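Local coordinates for chromosome replication initiation inhibitor protein (Agrobacterium tumefaciens, PDB 3FD3) that probably regulates transcription as a LysR-family DNA-binding factor, of which this chain is the C-terminal part, holding the effector-binding domain, at residues V2-A7 / R50-V55; T8-L13 / I34-Q39; Y75-S80 / M145-N150; P101-N106 / D135-A140. One frame throughout, in Å; residues are numbered along the deposited sequence.

Contact 1: V2-A7 / R50-V55; sequences VTLNIA and RVLAAV
Strand 3-8 and strand 53-56 run side by side as parallel neighbours in the mixed sheet, and this contact is where they pair. The backbone does most of the work. L52 N donates to N5 O at 2.8 Å, just before the second strand begins. A7 N then donates to A53 O at 2.9 Å. V55 N closes the ladder on A7 O at 3.0 Å. A7 therefore uses both its N-H and its carbonyl on the same neighbour, and it is paired with A54. Its CB meets A54 CB at 3.7 Å and V51 CG1 at 4.1 Å. V51 has CG1 anti to its carbonyl carbon (chi1 -61°), which leaves both methyls close to A7 CB. Helix 42-47, which connects strand 31-36 to 53-56, packs on A7, V51 and A54. I6 and A53 turn to the other face, where W179 of strand 165-181 meets them. Strand 3-8 is central, with 31-36 also parallel to it on its other edge. Near the start, L4 and L52 line the site of a bound polyethylene glycol, probably from the crystallisation liquor. Parallel strands with helices packed on them are typical of the alpha/beta subdomains of LysR effector-binding domains.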
loop_
_atom_site.group_PDB
_atom_site.type_symbol
_atom_site.label_atom_id
_atom_site.label_comp_id
_atom_site.label_asym_id
_atom_site.label_seq_id
_atom_site.Cartn_x
_atom_site.Cartn_y
_atom_site.Cartn_z
ATOM N N VAL A 2 -6.041 -18.867 -17.019
ATOM C CA VAL A 2 -7.274 -18.151 -16.681
ATOM C C VAL A 2 -6.952 -17.127 -15.581
ATOM O O VAL A 2 -6.268 -17.458 -14.610
ATOM C CB VAL A 2 -8.363 -19.124 -16.216
ATOM C CG1 VAL A 2 -9.564 -18.379 -15.648
ATOM C CG2 VAL A 2 -8.776 -20.054 -17.416
ATOM N N THR A 3 -7.447 -15.906 -15.730
ATOM C CA THR A 3 -7.263 -14.883 -14.703
ATOM C C THR A 3 -8.516 -14.729 -13.840
ATOM O O THR A 3 -9.610 -14.553 -14.379
ATOM C CB THR A 3 -6.902 -13.542 -15.314
ATOM O OG1 THR A 3 -5.654 -13.680 -16.007
ATOM C CG2 THR A 3 -6.777 -12.454 -14.215
ATOM N N LEU A 4 -8.333 -14.811 -12.519
ATOM C CA LEU A 4 -9.402 -14.691 -11.531
ATOM C C LEU A 4 -9.419 -13.291 -10.956
ATOM O O LEU A 4 -8.421 -12.854 -10.370
ATOM C CB LEU A 4 -9.178 -15.681 -10.383
ATOM C CG LEU A 4 -9.055 -17.157 -10.747
ATOM C CD1 LEU A 4 -8.927 -17.980 -9.490
ATOM C CD2 LEU A 4 -10.297 -17.569 -11.571
ATOM N N ASN A 5 -10.542 -12.599 -11.121
ATOM C CA ASN A 5 -10.748 -11.272 -10.495
ATOM C C ASN A 5 -11.251 -11.406 -9.046
ATOM O O ASN A 5 -12.362 -11.930 -8.807
ATOM C CB ASN A 5 -11.771 -10.472 -11.311
ATOM C CG ASN A 5 -11.342 -10.243 -12.750
ATOM O OD1 ASN A 5 -10.157 -10.210 -13.070
ATOM N ND2 ASN A 5 -12.323 -10.109 -13.643
ATOM N N ILE A 6 -10.465 -10.915 -8.093
ATOM C CA ILE A 6 -10.736 -11.039 -6.668
ATOM C C ILE A 6 -10.545 -9.662 -6.025
ATOM O O ILE A 6 -9.657 -8.913 -6.412
ATOM C CB ILE A 6 -9.772 -12.041 -6.009
ATOM C CG1 ILE A 6 -9.835 -13.407 -6.674
ATOM C CG2 ILE A 6 -10.053 -12.219 -4.483
ATOM C CD1 ILE A 6 -8.534 -14.228 -6.343
ATOM N N ALA A 7 -11.415 -9.305 -5.101
ATOM C CA ALA A 7 -11.352 -8.023 -4.418
ATOM C C ALA A 7 -10.927 -8.245 -2.967
ATOM O O ALA A 7 -11.169 -9.300 -2.374
ATOM C CB ALA A 7 -12.708 -7.297 -4.458
ATOM N N ARG A 50 -17.934 -8.177 -11.874
ATOM C CA ARG A 50 -16.615 -7.587 -12.122
ATOM C C ARG A 50 -15.509 -8.265 -11.301
ATOM O O ARG A 50 -14.352 -8.230 -11.684
ATOM C CB ARG A 50 -16.641 -6.071 -11.861
ATOM C CG ARG A 50 -17.477 -5.301 -12.926
ATOM C CD ARG A 50 -17.423 -3.797 -12.750
ATOM N NE ARG A 50 -16.061 -3.272 -12.653
ATOM C CZ ARG A 50 -15.752 -1.997 -12.398
ATOM N NH1 ARG A 50 -16.709 -1.081 -12.235
ATOM N NH2 ARG A 50 -14.470 -1.630 -12.301
ATOM N N VAL A 51 -15.881 -8.852 -10.169
ATOM C CA VAL A 51 -15.033 -9.790 -9.456
ATOM C C VAL A 51 -15.837 -11.052 -9.126
ATOM O O VAL A 51 -17.075 -10.997 -8.988
ATOM C CB VAL A 51 -14.415 -9.197 -8.145
ATOM C CG1 VAL A 51 -13.530 -7.968 -8.440
ATOM C CG2 VAL A 51 -15.498 -8.871 -7.122
ATOM N N LEU A 52 -15.134 -12.175 -8.971
ATOM C CA LEU A 52 -15.755 -13.458 -8.639
ATOM C C LEU A 52 -15.806 -13.746 -7.149
ATOM O O LEU A 52 -16.548 -14.617 -6.710
ATOM C CB LEU A 52 -15.001 -14.604 -9.323
ATOM C CG LEU A 52 -15.074 -14.573 -10.834
ATOM C CD1 LEU A 52 -14.301 -15.760 -11.428
ATOM C CD2 LEU A 52 -16.536 -14.617 -11.244
ATOM N N ALA A 53 -14.981 -13.057 -6.387
ATOM C CA ALA A 53 -14.833 -13.313 -4.971
ATOM C C ALA A 53 -14.192 -12.121 -4.312
ATOM O O ALA A 53 -13.519 -11.297 -4.970
ATOM C CB ALA A 53 -13.970 -14.561 -4.704
ATOM N N ALA A 54 -14.429 -12.003 -3.007
ATOM C CA ALA A 54 -13.940 -10.834 -2.268
ATOM C C ALA A 54 -13.837 -11.120 -0.780
ATOM O O ALA A 54 -14.706 -11.797 -0.208
ATOM C CB ALA A 54 -14.845 -9.631 -2.490
ATOM N N VAL A 55 -12.773 -10.569 -0.178
ATOM C CA VAL A 55 -12.677 -10.362 1.255
ATOM C C VAL A 55 -13.318 -9.017 1.507
ATOM O O VAL A 55 -12.916 -7.987 0.905
ATOM C CB VAL A 55 -11.198 -10.377 1.753
ATOM C CG1 VAL A 55 -11.106 -9.908 3.241
ATOM C CG2 VAL A 55 -10.569 -11.754 1.545
#

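Contact 2: T8-L13 / I34-Q39; sequences TNADSL and IAVDDQ
The D38 carboxylate meets the start of helix 10-13 through OD1, in one of its two modelled conformers. OD1 takes the A10 N-H on its syn lone pair at 2.9 Å, and the bond is almost straight (177°). The other oxygen, OD2, lies against A10 CB, and F105 also packs on A10 and D38. OD1 also accepts from a water that accepts from D11 N. The N-H groups of A10 and D11 thus have a partner, the second through the water. D37 OD1 accepts from Q39 N, two residues on, an Asx turn; the donor stands 50° out of the carboxylate plane. H41 N also bonds to OD1, while OD2 bonds to T42. N9 is the N-cap, and its OD1 accepts from S12 OG at 2.7 Å.

Before the helix, the backbone pairs in parallel. T8 N donates to A35 O at 2.9 Å and D37 N to T8 O at 2.8 Å. Apolar groups pack beside this pairing. L13 CG is anti to its backbone N (chi1 -176°), and CD2 presses on V36 CG2 at 3.5 Å, a tight approach. T8 CG2 meets I34 CG2 at 3.9 Å.

F17 and L18 of helix 17-26 pack behind T8, L13 and I34, V55 of strand 53-56 flanks T8 and N9, and L131, P132 and S133 of the second subunit close over I34, V36 and L13.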
loop_
_atom_site.group_PDB
_atom_site.type_symbol
_atom_site.label_atom_id
_atom_site.label_comp_id
_atom_site.label_asym_id
_atom_site.label_seq_id
_atom_site.Cartn_x
_atom_site.Cartn_y
_atom_site.Cartn_z
ATOM N N THR A 8 -10.269 -7.223 -2.408
ATOM C CA THR A 8 -9.894 -7.225 -0.987
ATOM C C THR A 8 -9.872 -5.782 -0.518
ATOM O O THR A 8 -9.670 -4.858 -1.339
ATOM C CB THR A 8 -8.507 -7.864 -0.727
ATOM O OG1 THR A 8 -8.221 -7.799 0.680
ATOM C CG2 THR A 8 -7.383 -7.157 -1.497
ATOM N N ASN A 9 -10.090 -5.599 0.783
ATOM C CA ASN A 9 -9.818 -4.331 1.419
ATOM C C ASN A 9 -8.309 -4.144 1.545
ATOM O O ASN A 9 -7.553 -5.117 1.588
ATOM C CB ASN A 9 -10.522 -4.218 2.799
ATOM C CG ASN A 9 -10.109 -5.343 3.814
ATOM O OD1 ASN A 9 -9.835 -6.471 3.449
ATOM N ND2 ASN A 9 -10.190 -5.033 5.097
ATOM N N ALA A 10 -7.864 -2.893 1.638
ATOM C CA ALA A 10 -6.427 -2.615 1.748
ATOM C C ALA A 10 -5.800 -3.257 2.971
ATOM O O ALA A 10 -4.655 -3.715 2.937
ATOM C CB ALA A 10 -6.156 -1.081 1.778
ATOM N N ASP A 11 -6.516 -3.226 4.090
ATOM C CA ASP A 11 -5.931 -3.724 5.342
ATOM C C ASP A 11 -5.687 -5.250 5.281
ATOM O O ASP A 11 -4.700 -5.724 5.826
ATOM C CB ASP A 11 -6.790 -3.338 6.541
ATOM C CG ASP A 11 -6.766 -1.840 6.826
ATOM O OD1 ASP A 11 -5.740 -1.182 6.526
ATOM O OD2 ASP A 11 -7.775 -1.306 7.350
ATOM N N SER A 12 -6.538 -6.005 4.590
ATOM C CA SER A 12 -6.230 -7.434 4.368
ATOM C C SER A 12 -5.070 -7.624 3.399
ATOM O O SER A 12 -4.220 -8.519 3.609
ATOM C CB SER A 12 -7.464 -8.213 3.909
ATOM O OG SER A 12 -8.440 -8.278 4.935
ATOM N N LEU A 13 -5.016 -6.824 2.336
ATOM C CA LEU A 13 -3.868 -6.899 1.398
ATOM C C LEU A 13 -2.563 -6.578 2.131
ATOM O O LEU A 13 -1.512 -7.140 1.829
ATOM C CB LEU A 13 -4.057 -5.965 0.194
ATOM C CG LEU A 13 -2.981 -6.026 -0.887
ATOM C CD1 LEU A 13 -2.903 -7.456 -1.429
ATOM C CD2 LEU A 13 -3.320 -5.012 -1.974
ATOM N N ILE A 34 -6.050 -8.611 -8.662
ATOM C CA ILE A 34 -6.437 -8.186 -7.317
ATOM C C ILE A 34 -6.898 -6.759 -7.332
ATOM O O ILE A 34 -6.137 -5.842 -7.674
ATOM C CB ILE A 34 -5.293 -8.394 -6.313
ATOM C CG1 ILE A 34 -4.952 -9.872 -6.246
ATOM C CG2 ILE A 34 -5.719 -7.880 -4.912
ATOM C CD1 ILE A 34 -3.653 -10.141 -5.552
ATOM N N ALA A 35 -8.188 -6.555 -7.044
ATOM C CA ALA A 35 -8.758 -5.215 -6.983
ATOM C C ALA A 35 -8.845 -4.812 -5.522
ATOM O O ALA A 35 -9.351 -5.574 -4.666
ATOM C CB ALA A 35 -10.170 -5.183 -7.645
ATOM N N VAL A 36 -8.351 -3.627 -5.199
ATOM C CA VAL A 36 -8.318 -3.204 -3.813
ATOM C C VAL A 36 -9.459 -2.202 -3.636
ATOM O O VAL A 36 -9.516 -1.180 -4.327
ATOM C CB VAL A 36 -6.946 -2.571 -3.452
ATOM C CG1 VAL A 36 -6.892 -2.157 -1.954
ATOM C CG2 VAL A 36 -5.793 -3.491 -3.857
ATOM N N ASP A 37 -10.381 -2.493 -2.735
ATOM C CA ASP A 37 -11.573 -1.701 -2.598
ATOM C C ASP A 37 -11.499 -1.023 -1.257
ATOM O O ASP A 37 -11.534 -1.698 -0.230
ATOM C CB ASP A 37 -12.806 -2.586 -2.596
ATOM C CG ASP A 37 -14.073 -1.806 -2.313
ATOM O OD1 ASP A 37 -14.144 -0.612 -2.707
ATOM O OD2 ASP A 37 -14.962 -2.389 -1.676
ATOM N N ASP A 38 -11.379 0.287 -1.216
ATOM C CA ASP A 38 -11.646 0.969 0.057
ATOM C C ASP A 38 -12.587 2.141 -0.145
ATOM O O ASP A 38 -12.593 3.086 0.639
ATOM C CB ASP A 38 -10.352 1.361 0.768
ATOM C CG ASP A 38 -9.416 0.176 0.943
ATOM O OD1 ASP A 38 -9.742 -0.745 1.726
ATOM O OD2 ASP A 38 -8.376 0.168 0.270
ATOM N N GLN A 39 -13.393 2.049 -1.202
ATOM C CA GLN A 39 -14.521 2.963 -1.419
ATOM C C GLN A 39 -15.870 2.231 -1.305
ATOM O O GLN A 39 -16.902 2.771 -1.717
ATOM C CB GLN A 39 -14.414 3.618 -2.790
ATOM C CG GLN A 39 -13.183 4.523 -2.967
ATOM C CD GLN A 39 -13.293 5.802 -2.197
ATOM O OE1 GLN A 39 -14.375 6.172 -1.735
ATOM N NE2 GLN A 39 -12.177 6.504 -2.059
HETATM O O HOH W 1 -8.949 -1.700 4.634
#

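Contact 3: Y75-S80 / M145-N150; sequences YHATAS and MGWGLN. With CA (calcium ion), chain B.
N150 ND2 is held by two hydroxyls. Across the contact it donates to T78 OG1 at 2.8 Å, with the oxygen only 5° out of the amide plane, and it also bonds to S141 OG of helix 134-142. T78 has OG1 between its backbone N and carbonyl carbon (chi1 55°), and this brings the hydroxyl within reach of the amide. Together the two hydroxyls should fix the rotation of the buried amide.

The setting is an antiparallel ladder between strand 66-79 and strand 148-151, one of the two outermost strands of the sheet within this chain. It belongs to the second alpha/beta subdomain of the LysR effector-binding fold. H76 with N150 and T78 with G148 are the hydrogen-bonded pairs. H76 N reaches N150 O at 2.9 Å, and N150 N returns to H76 O. T78 N bonds to G148 O at 3.0 Å, and G148 N returns to T78 O. A77 and L149 form the non-hydrogen-bonded pair between them.

On that side A77 CB rests on L149 CD2 at 3.7 Å, and L149 CD1 packs against Y75 CB. Further along, A79 CB meets W147 CB at 3.8 Å. W115 of helix 111-120 covers A77, W147 and L149. Beyond the last pair, a water accepts from S80 N and donates to G146 O.

L149 also binds a metal through its backbone. While its N bonds to Q112, its carbonyl O binds the calcium ion at 2.4 Å, with two waters and one further atom as the other ligands.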
loop_
_atom_site.group_PDB
_atom_site.type_symbol
_atom_site.label_atom_id
_atom_site.label_comp_id
_atom_site.label_asym_id
_atom_site.label_seq_id
_atom_site.Cartn_x
_atom_site.Cartn_y
_atom_site.Cartn_z
ATOM N N TYR A 75 -7.863 -4.049 15.385
ATOM C CA TYR A 75 -7.077 -2.845 15.227
ATOM C C TYR A 75 -6.791 -2.218 16.577
ATOM O O TYR A 75 -7.593 -2.343 17.506
ATOM C CB TYR A 75 -7.857 -1.822 14.423
ATOM C CG TYR A 75 -8.133 -2.125 12.960
ATOM C CD1 TYR A 75 -9.126 -3.024 12.597
ATOM C CD2 TYR A 75 -7.486 -1.447 11.956
ATOM C CE1 TYR A 75 -9.423 -3.273 11.282
ATOM C CE2 TYR A 75 -7.767 -1.699 10.637
ATOM C CZ TYR A 75 -8.753 -2.616 10.297
ATOM O OH TYR A 75 -9.070 -2.841 8.970
ATOM N N HIS A 76 -5.652 -1.538 16.676
ATOM C CA HIS A 76 -5.319 -0.771 17.879
ATOM C C HIS A 76 -5.047 0.684 17.485
ATOM O O HIS A 76 -4.407 0.949 16.457
ATOM C CB HIS A 76 -4.093 -1.352 18.586
ATOM C CG HIS A 76 -4.308 -2.728 19.143
ATOM N ND1 HIS A 76 -4.888 -2.961 20.370
ATOM C CD2 HIS A 76 -4.039 -3.945 18.618
ATOM C CE1 HIS A 76 -4.962 -4.262 20.579
ATOM N NE2 HIS A 76 -4.443 -4.885 19.538
ATOM N N ALA A 77 -5.544 1.606 18.303
ATOM C CA ALA A 77 -5.303 3.035 18.117
ATOM C C ALA A 77 -3.915 3.328 18.688
ATOM O O ALA A 77 -3.692 3.180 19.885
ATOM C CB ALA A 77 -6.378 3.860 18.834
ATOM N N THR A 78 -2.984 3.714 17.820
ATOM C CA THR A 78 -1.572 3.766 18.162
ATOM C C THR A 78 -0.907 5.075 17.712
ATOM O O THR A 78 -1.302 5.719 16.733
ATOM C CB THR A 78 -0.768 2.606 17.533
ATOM O OG1 THR A 78 -0.980 2.612 16.114
ATOM C CG2 THR A 78 -1.131 1.250 18.152
ATOM N N ALA A 79 0.105 5.467 18.454
ATOM C CA ALA A 79 0.960 6.608 18.075
ATOM C C ALA A 79 2.345 6.353 18.658
ATOM O O ALA A 79 2.541 5.417 19.439
ATOM C CB ALA A 79 0.394 7.932 18.607
ATOM N N SER A 80 3.308 7.189 18.293
ATOM C CA SER A 80 4.650 7.040 18.853
ATOM C C SER A 80 4.708 7.656 20.262
ATOM O O SER A 80 3.858 8.471 20.619
ATOM C CB SER A 80 5.700 7.702 17.949
ATOM O OG SER A 80 5.732 9.097 18.114
HETATM N N MSE A 145 3.777 11.290 13.203
HETATM C CA MSE A 145 3.020 12.213 12.371
HETATM C C MSE A 145 1.542 12.328 12.808
HETATM O O MSE A 145 0.926 13.370 12.706
HETATM C CB MSE A 145 3.141 11.703 10.937
HETATM C CG MSE A 145 2.772 12.605 9.984
HETATM SE SE MSE A 145 3.209 11.930 8.185
HETATM C CE MSE A 145 1.819 12.853 7.510
ATOM N N GLY A 146 0.993 11.230 13.315
ATOM C CA GLY A 146 -0.395 11.198 13.733
ATOM C C GLY A 146 -0.662 9.926 14.487
ATOM O O GLY A 146 0.223 9.073 14.621
ATOM N N TRP A 147 -1.867 9.854 15.038
ATOM C CA TRP A 147 -2.400 8.622 15.628
ATOM C C TRP A 147 -3.478 8.039 14.719
ATOM O O TRP A 147 -4.142 8.752 14.001
ATOM C CB TRP A 147 -2.958 8.871 17.020
ATOM C CG TRP A 147 -4.281 9.645 17.014
ATOM C CD1 TRP A 147 -4.443 10.994 17.011
ATOM C CD2 TRP A 147 -5.591 9.082 16.978
ATOM N NE1 TRP A 147 -5.766 11.314 16.981
ATOM C CE2 TRP A 147 -6.501 10.157 16.956
ATOM C CE3 TRP A 147 -6.086 7.772 16.953
ATOM C CZ2 TRP A 147 -7.886 9.960 16.937
ATOM C CZ3 TRP A 147 -7.457 7.581 16.908
ATOM C CH2 TRP A 147 -8.337 8.666 16.897
ATOM N N GLY A 148 -3.636 6.721 14.760
ATOM C CA GLY A 148 -4.665 6.087 13.963
ATOM C C GLY A 148 -4.833 4.631 14.303
ATOM O O GLY A 148 -4.072 4.079 15.098
ATOM N N LEU A 149 -5.861 4.028 13.700
ATOM C CA LEU A 149 -6.153 2.614 13.922
ATOM C C LEU A 149 -5.365 1.769 12.930
ATOM O O LEU A 149 -5.455 1.965 11.709
ATOM C CB LEU A 149 -7.646 2.352 13.798
ATOM C CG LEU A 149 -8.519 2.654 15.031
ATOM C CD1 LEU A 149 -8.294 1.634 16.130
ATOM C CD2 LEU A 149 -8.237 4.071 15.590
ATOM N N ASN A 150 -4.559 0.855 13.453
ATOM C CA ASN A 150 -3.749 -0.021 12.641
ATOM C C ASN A 150 -4.046 -1.479 12.979
ATOM O O ASN A 150 -4.209 -1.828 14.166
ATOM C CB ASN A 150 -2.269 0.238 12.915
ATOM C CG ASN A 150 -1.825 1.580 12.439
ATOM O OD1 ASN A 150 -1.805 1.827 11.243
ATOM N ND2 ASN A 150 -1.453 2.469 13.376
HETATM CA CA CA B . -6.403 2.191 9.500
HETATM O O HOH W 2 2.614 8.923 16.032
HETATM O O HOH W 3 -4.891 0.704 8.360
HETATM O O HOH W 4 -8.101 3.649 9.976
#

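Contact 4: P101-N106 / D135-A140; sequences PGLTFN and DGFVKA
L103 CB sits over one face of the F137 ring, and this CH-pi contact sets the arrangement. CB is 3.9 Å from the ring centroid and 21° off the ring normal, so it lies above the ring but towards its rim. The ring points from helix 134-142 at the short strand 102-104, and its far end meets backbone as much as side chain. F137 CZ comes within 3.3 Å of L103 O. F105 N lies at the ring edge, near the plane, 3.6 Å from F137 CE1. That N-H is used elsewhere, on D109. F137 has a chi1 of -114°, well off a staggered position, and this unusual turn carries the ring end to the strand.

F105 touches the ring through its CB, 4.1 Å from F137 CE1. Its own ring is swung on towards A10 and D38, because CG is anti to the backbone N (chi1 -168°). One turn along the helix from F137, A140 CB faces the branched end of L103, with L103 CD1 at 3.9 Å and CD2 close by. L103 thus spans both helix residues, its CB on the ring and its methyls on the alanine.

The T104 side chain points away from the helix, and its OG1 bonds to Y126 and T128. The strand backbone bonds to W147, and also to P127 and H129. The F137 side chain lies about 3 Å from the calcium ion at nearest atoms. The contact rests on apolar packing and on the ring's far end meeting the L103 carbonyl, so the F137 ring is probably held by packing.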
loop_
_atom_site.group_PDB
_atom_site.type_symbol
_atom_site.label_atom_id
_atom_site.label_comp_id
_atom_site.label_asym_id
_atom_site.label_seq_id
_atom_site.Cartn_x
_atom_site.Cartn_y
_atom_site.Cartn_z
ATOM N N PRO A 101 -3.142 15.664 15.706
ATOM C CA PRO A 101 -3.344 15.193 14.327
ATOM C C PRO A 101 -3.653 13.702 14.251
ATOM O O PRO A 101 -2.835 12.871 14.639
ATOM C CB PRO A 101 -1.992 15.479 13.649
ATOM C CG PRO A 101 -1.406 16.551 14.443
ATOM C CD PRO A 101 -1.827 16.304 15.868
ATOM N N GLY A 102 -4.824 13.378 13.718
ATOM C CA GLY A 102 -5.165 12.004 13.427
ATOM C C GLY A 102 -4.650 11.582 12.067
ATOM O O GLY A 102 -4.143 12.405 11.261
ATOM N N LEU A 103 -4.845 10.297 11.796
ATOM C CA LEU A 103 -4.683 9.725 10.470
ATOM C C LEU A 103 -6.032 9.134 10.045
ATOM O O LEU A 103 -6.660 8.391 10.815
ATOM C CB LEU A 103 -3.635 8.619 10.474
ATOM C CG LEU A 103 -2.265 8.994 11.009
ATOM C CD1 LEU A 103 -1.389 7.747 11.251
ATOM C CD2 LEU A 103 -1.570 9.995 10.043
ATOM N N THR A 104 -6.465 9.464 8.834
ATOM C CA THR A 104 -7.730 8.953 8.274
ATOM C C THR A 104 -7.450 8.442 6.858
ATOM O O THR A 104 -6.770 9.093 6.079
ATOM C CB THR A 104 -8.838 10.029 8.298
ATOM O OG1 THR A 104 -8.933 10.612 9.618
ATOM C CG2 THR A 104 -10.219 9.415 7.907
ATOM N N PHE A 105 -7.956 7.263 6.528
ATOM C CA PHE A 105 -7.574 6.594 5.285
ATOM C C PHE A 105 -8.217 7.343 4.103
ATOM O O PHE A 105 -7.543 7.705 3.148
ATOM C CB PHE A 105 -8.001 5.118 5.365
ATOM C CG PHE A 105 -7.438 4.240 4.298
ATOM C CD1 PHE A 105 -7.934 4.289 3.007
ATOM C CD2 PHE A 105 -6.443 3.320 4.589
ATOM C CE1 PHE A 105 -7.429 3.460 2.009
ATOM C CE2 PHE A 105 -5.939 2.486 3.590
ATOM C CZ PHE A 105 -6.415 2.550 2.335
ATOM N N ASN A 106 -9.515 7.589 4.192
ATOM C CA ASN A 106 -10.246 8.340 3.198
ATOM C C ASN A 106 -11.578 8.771 3.815
ATOM O O ASN A 106 -11.779 8.594 5.006
ATOM C CB ASN A 106 -10.428 7.556 1.885
ATOM C CG ASN A 106 -11.224 6.284 2.065
ATOM O OD1 ASN A 106 -12.051 6.170 2.986
ATOM N ND2 ASN A 106 -11.026 5.330 1.147
ATOM N N ASP A 135 0.133 0.468 4.775
ATOM C CA ASP A 135 1.540 0.509 5.165
ATOM C C ASP A 135 1.942 1.948 5.526
ATOM O O ASP A 135 2.704 2.175 6.477
ATOM C CB ASP A 135 2.430 -0.095 4.075
ATOM C CG ASP A 135 2.010 0.314 2.639
ATOM O OD1 ASP A 135 0.843 0.024 2.162
ATOM O OD2 ASP A 135 2.886 0.914 1.976
ATOM N N GLY A 136 1.415 2.915 4.783
ATOM C CA GLY A 136 1.662 4.333 5.077
ATOM C C GLY A 136 1.172 4.720 6.462
ATOM O O GLY A 136 1.860 5.457 7.194
ATOM N N PHE A 137 -0.004 4.234 6.836
ATOM C CA PHE A 137 -0.552 4.483 8.187
ATOM C C PHE A 137 0.461 4.064 9.263
ATOM O O PHE A 137 0.701 4.799 10.213
ATOM C CB PHE A 137 -1.847 3.691 8.449
ATOM C CG PHE A 137 -3.087 4.522 8.612
ATOM C CD1 PHE A 137 -3.573 5.293 7.583
ATOM C CD2 PHE A 137 -3.834 4.438 9.788
ATOM C CE1 PHE A 137 -4.759 6.033 7.727
ATOM C CE2 PHE A 137 -4.998 5.171 9.934
ATOM C CZ PHE A 137 -5.476 5.957 8.875
ATOM N N VAL A 138 1.036 2.873 9.120
ATOM C CA VAL A 138 1.982 2.386 10.103
ATOM C C VAL A 138 3.219 3.279 10.110
ATOM O O VAL A 138 3.693 3.704 11.153
ATOM C CB VAL A 138 2.385 0.953 9.871
ATOM C CG1 VAL A 138 3.503 0.528 10.879
ATOM C CG2 VAL A 138 1.135 0.051 10.004
ATOM N N LYS A 139 3.736 3.588 8.928
ATOM C CA LYS A 139 4.919 4.453 8.859
ATOM C C LYS A 139 4.676 5.825 9.478
ATOM O O LYS A 139 5.533 6.353 10.196
ATOM C CB LYS A 139 5.369 4.645 7.417
ATOM C CG LYS A 139 5.995 3.472 6.774
ATOM C CD LYS A 139 6.728 3.902 5.471
ATOM C CE LYS A 139 7.236 2.702 4.695
ATOM N NZ LYS A 139 6.168 1.651 4.546
ATOM N N ALA A 140 3.508 6.402 9.209
ATOM C CA ALA A 140 3.162 7.722 9.741
ATOM C C ALA A 140 3.029 7.672 11.255
ATOM O O ALA A 140 3.409 8.604 11.956
ATOM C CB ALA A 140 1.862 8.185 9.128
#

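In the fold
The four contacts fall into two pairs. Contacts 1 and 2, with centres 12 Å apart, share strand 3-8 and the bond between I6 O and A35 N (2.8 Å). Contacts 3 and 4 lie 8 Å apart, and W147 O bonds to L103 N at 2.8 Å. Contact 2 bridges the pairs. D11 OD2 meets Y75 OH of contact 3 at 2.6 Å, and D38 O meets N106 ND2 of contact 4. Contacts 1 and 3 are about 31 Å apart, centre to centre, yet reach the same sheet. The calcium belongs to the second pair, bound at L149 beside F137. The long glycol, probably from the crystallisation liquor, lies at contact 1.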